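Long-range contact in putative acyl-CoA thioester hydrolase (Yersinia pestis KIM10+, PDB 5DM5), which probably hydrolyses acyl-CoA thioesters, as a hexameric hot-dog-fold thioesterase: residues 91-99 with 133-141. Sequence-based numbering, arbitrary orientation.
With PGE (triethylene glycol), chain H.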
loop_
_atom_site.group_PDB
_atom_site.type_symbol
_atom_site.label_atom_id
_atom_site.label_comp_id
_atom_site.label_asym_id
_atom_site.label_seq_id
_atom_site.Cartn_x
_atom_site.Cartn_y
_atom_site.Cartn_z
ATOM N N ILE B 91 25.776 9.790 18.265
ATOM C CA ILE B 91 27.147 9.627 18.736
ATOM C C ILE B 91 27.970 10.895 18.482
ATOM O O ILE B 91 28.728 11.358 19.337
ATOM C CB ILE B 91 27.829 8.419 18.069
ATOM C CG1 ILE B 91 27.010 7.156 18.300
ATOM C CG2 ILE B 91 29.212 8.207 18.632
ATOM C CD1 ILE B 91 27.601 5.942 17.650
ATOM N N LYS B 92 27.759 11.464 17.304
ATOM C CA LYS B 92 28.517 12.591 16.789
ATOM C C LYS B 92 27.602 13.717 16.395
ATOM O O LYS B 92 26.470 13.511 15.995
ATOM C CB LYS B 92 29.340 12.184 15.568
ATOM C CG LYS B 92 30.067 13.336 14.873
ATOM C CD LYS B 92 30.422 12.982 13.423
ATOM C CE LYS B 92 31.023 14.162 12.650
ATOM N NZ LYS B 92 31.288 13.808 11.228
ATOM N N THR B 93 28.067 14.910 16.686
ATOM C CA THR B 93 27.490 16.148 16.232
ATOM C C THR B 93 28.607 16.960 15.548
ATOM O O THR B 93 29.714 17.087 16.068
ATOM C CB THR B 93 26.814 16.874 17.391
ATOM O OG1 THR B 93 25.732 16.063 17.840
ATOM C CG2 THR B 93 26.262 18.185 16.970
ATOM N N GLY B 94 28.348 17.417 14.336
ATOM C CA GLY B 94 29.289 18.234 13.599
ATOM C C GLY B 94 28.654 19.591 13.748
ATOM O O GLY B 94 27.864 19.800 14.657
ATOM N N HIS B 95 28.977 20.516 12.868
ATOM C CA HIS B 95 28.361 21.826 12.935
ATOM C C HIS B 95 26.893 21.635 12.629
ATOM O O HIS B 95 26.022 22.200 13.273
ATOM C CB HIS B 95 29.002 22.770 11.938
ATOM C CG HIS B 95 28.334 24.104 11.857
ATOM N ND1 HIS B 95 27.613 24.506 10.752
ATOM C CD2 HIS B 95 28.318 25.144 12.716
ATOM C CE1 HIS B 95 27.162 25.728 10.951
ATOM N NE2 HIS B 95 27.577 26.143 12.132
ATOM N N SER B 96 26.655 20.874 11.576
ATOM C CA SER B 96 25.328 20.468 11.148
ATOM C C SER B 96 25.187 18.924 11.096
ATOM O O SER B 96 24.088 18.394 11.229
ATOM C CB SER B 96 24.999 21.108 9.800
ATOM O OG SER B 96 26.004 20.873 8.835
ATOM N N SER B 97 26.304 18.209 10.937
ATOM C CA SER B 97 26.301 16.756 10.700
ATOM C C SER B 97 26.094 15.842 11.922
ATOM O O SER B 97 26.841 15.895 12.895
ATOM C CB SER B 97 27.606 16.358 10.008
ATOM O OG SER B 97 28.725 16.605 10.839
ATOM N N ILE B 98 25.044 15.025 11.852
ATOM C CA ILE B 98 24.691 14.042 12.889
ATOM C C ILE B 98 24.943 12.556 12.575
ATOM O O ILE B 98 24.334 12.005 11.653
ATOM C CB ILE B 98 23.210 14.178 13.262
ATOM C CG1 ILE B 98 22.934 15.611 13.689
ATOM C CG2 ILE B 98 22.837 13.203 14.372
ATOM C CD1 ILE B 98 21.507 15.848 14.047
ATOM N N THR B 99 25.879 11.928 13.287
ATOM C CA THR B 99 26.111 10.493 13.127
ATOM C C THR B 99 25.397 9.660 14.200
ATOM O O THR B 99 25.638 9.842 15.378
ATOM C CB THR B 99 27.599 10.177 13.164
ATOM O OG1 THR B 99 28.274 10.923 12.140
ATOM C CG2 THR B 99 27.812 8.698 12.949
ATOM N N ALA B 133 15.560 24.872 1.602
ATOM C CA ALA B 133 16.243 24.918 0.331
ATOM C C ALA B 133 17.339 23.863 0.379
ATOM O O ALA B 133 18.387 24.008 -0.247
ATOM C CB ALA B 133 16.816 26.295 0.063
ATOM N N GLY B 134 17.097 22.813 1.161
ATOM C CA GLY B 134 18.021 21.700 1.285
ATOM C C GLY B 134 19.447 22.035 1.644
ATOM O O GLY B 134 20.338 21.214 1.483
ATOM N N LYS B 135 19.675 23.227 2.165
ATOM C CA LYS B 135 21.043 23.601 2.443
ATOM C C LYS B 135 21.271 23.363 3.905
ATOM O O LYS B 135 20.372 23.518 4.714
ATOM C CB LYS B 135 21.286 25.072 2.089
ATOM C CG LYS B 135 21.060 25.374 0.623
ATOM C CD LYS B 135 21.088 26.862 0.328
ATOM C CE LYS B 135 20.803 27.117 -1.149
ATOM N NZ LYS B 135 20.744 28.564 -1.508
ATOM N N PRO B 136 22.485 22.955 4.244
ATOM C CA PRO B 136 22.870 22.684 5.618
ATOM C C PRO B 136 22.605 23.908 6.460
ATOM O O PRO B 136 22.509 25.021 5.944
ATOM C CB PRO B 136 24.355 22.383 5.513
ATOM C CG PRO B 136 24.530 21.916 4.125
ATOM C CD PRO B 136 23.580 22.697 3.302
ATOM N N ARG B 137 22.428 23.684 7.749
ATOM C CA ARG B 137 22.202 24.753 8.702
ATOM C C ARG B 137 22.845 24.393 10.008
ATOM O O ARG B 137 23.149 23.239 10.238
ATOM C CB ARG B 137 20.724 24.969 8.893
ATOM C CG ARG B 137 20.077 23.720 9.379
ATOM C CD ARG B 137 18.634 23.929 9.634
ATOM N NE ARG B 137 18.040 22.701 10.129
ATOM C CZ ARG B 137 18.024 22.327 11.401
ATOM N NH1 ARG B 137 18.569 23.095 12.330
ATOM N NH2 ARG B 137 17.451 21.182 11.739
ATOM N N GLY B 138 23.052 25.382 10.863
ATOM C CA GLY B 138 23.702 25.155 12.137
ATOM C C GLY B 138 22.870 24.261 13.023
ATOM O O GLY B 138 21.660 24.178 12.869
ATOM N N LEU B 139 23.518 23.627 13.985
ATOM C CA LEU B 139 22.831 22.703 14.867
ATOM C C LEU B 139 22.566 23.321 16.238
ATOM O O LEU B 139 23.488 23.812 16.898
ATOM C CB LEU B 139 23.667 21.433 15.016
ATOM C CG LEU B 139 22.986 20.080 14.917
ATOM C CD1 LEU B 139 21.979 20.145 13.814
ATOM C CD2 LEU B 139 24.007 19.010 14.608
ATOM N N PRO B 140 21.308 23.250 16.663
ATOM C CA PRO B 140 20.884 23.738 17.974
ATOM C C PRO B 140 21.550 22.977 19.102
ATOM O O PRO B 140 21.126 21.881 19.454
ATOM C CB PRO B 140 19.386 23.440 17.984
ATOM C CG PRO B 140 19.000 23.392 16.558
ATOM C CD PRO B 140 20.171 22.778 15.864
ATOM N N SER B 141 22.579 23.576 19.679
ATOM C CA SER B 141 23.297 22.954 20.772
ATOM C C SER B 141 22.923 23.645 22.069
ATOM O O SER B 141 22.928 24.869 22.154
ATOM C CB SER B 141 24.802 23.039 20.537
ATOM O OG SER B 141 25.188 22.230 19.438
HETATM C C1 PGE H . 30.747 15.160 20.662
HETATM O O1 PGE H . 30.894 13.787 20.408
HETATM C C2 PGE H . 29.435 15.711 20.096
HETATM O O2 PGE H . 29.406 17.124 20.049
HETATM C C3 PGE H . 30.624 17.769 19.771
HETATM C C4 PGE H . 30.552 18.740 18.589
HETATM O O4 PGE H . 27.360 20.548 18.625
HETATM C C6 PGE H . 28.187 21.246 17.731
HETATM C C5 PGE H . 29.636 20.760 17.853
HETATM O O3 PGE H . 29.723 19.819 18.885
#
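L139 packs its CD2 methyl against T93 CG2 and I98 CG1, beside the backbone O of S96, at the hairpin turn that joins strands 83-93 and 97-106. L139 CD2 sits 3.7 Å from I98 CG1, and CG2 of T93 meets it obliquely from another direction. The T93 methyl can do this because CG2 stands anti to the backbone N, leaving OG1 beside that N. L139 also rests on A129, so its side chain joins the turn to strand 118-129. A backbone hydrogen bond from G94 N to S97 O closes the turn. Where the two strands leave it, the backbone N atoms of I91 and K92 both face T99 O, a classic beta bulge.

Next along the tail, G138 sets its CA against the H95 ring, 4.1 Å from the centroid and 30° off the ring normal, an off-centre CH-pi contact. Backbones come close here too, with H95 O 3.0 Å from L139 N. R137 starts away from the hairpin; its NH2 and NE bond to the carbonyl O of A60 and V130, which pins the tail to the body of the fold. S141 OG shares a hydrogen bond with O4 of a triethylene glycol, probably from the crystallisation liquor. Across the contact, apolar methyls thus lie beside backbone carbonyls, a surface packing of the last modelled residues on the hairpin.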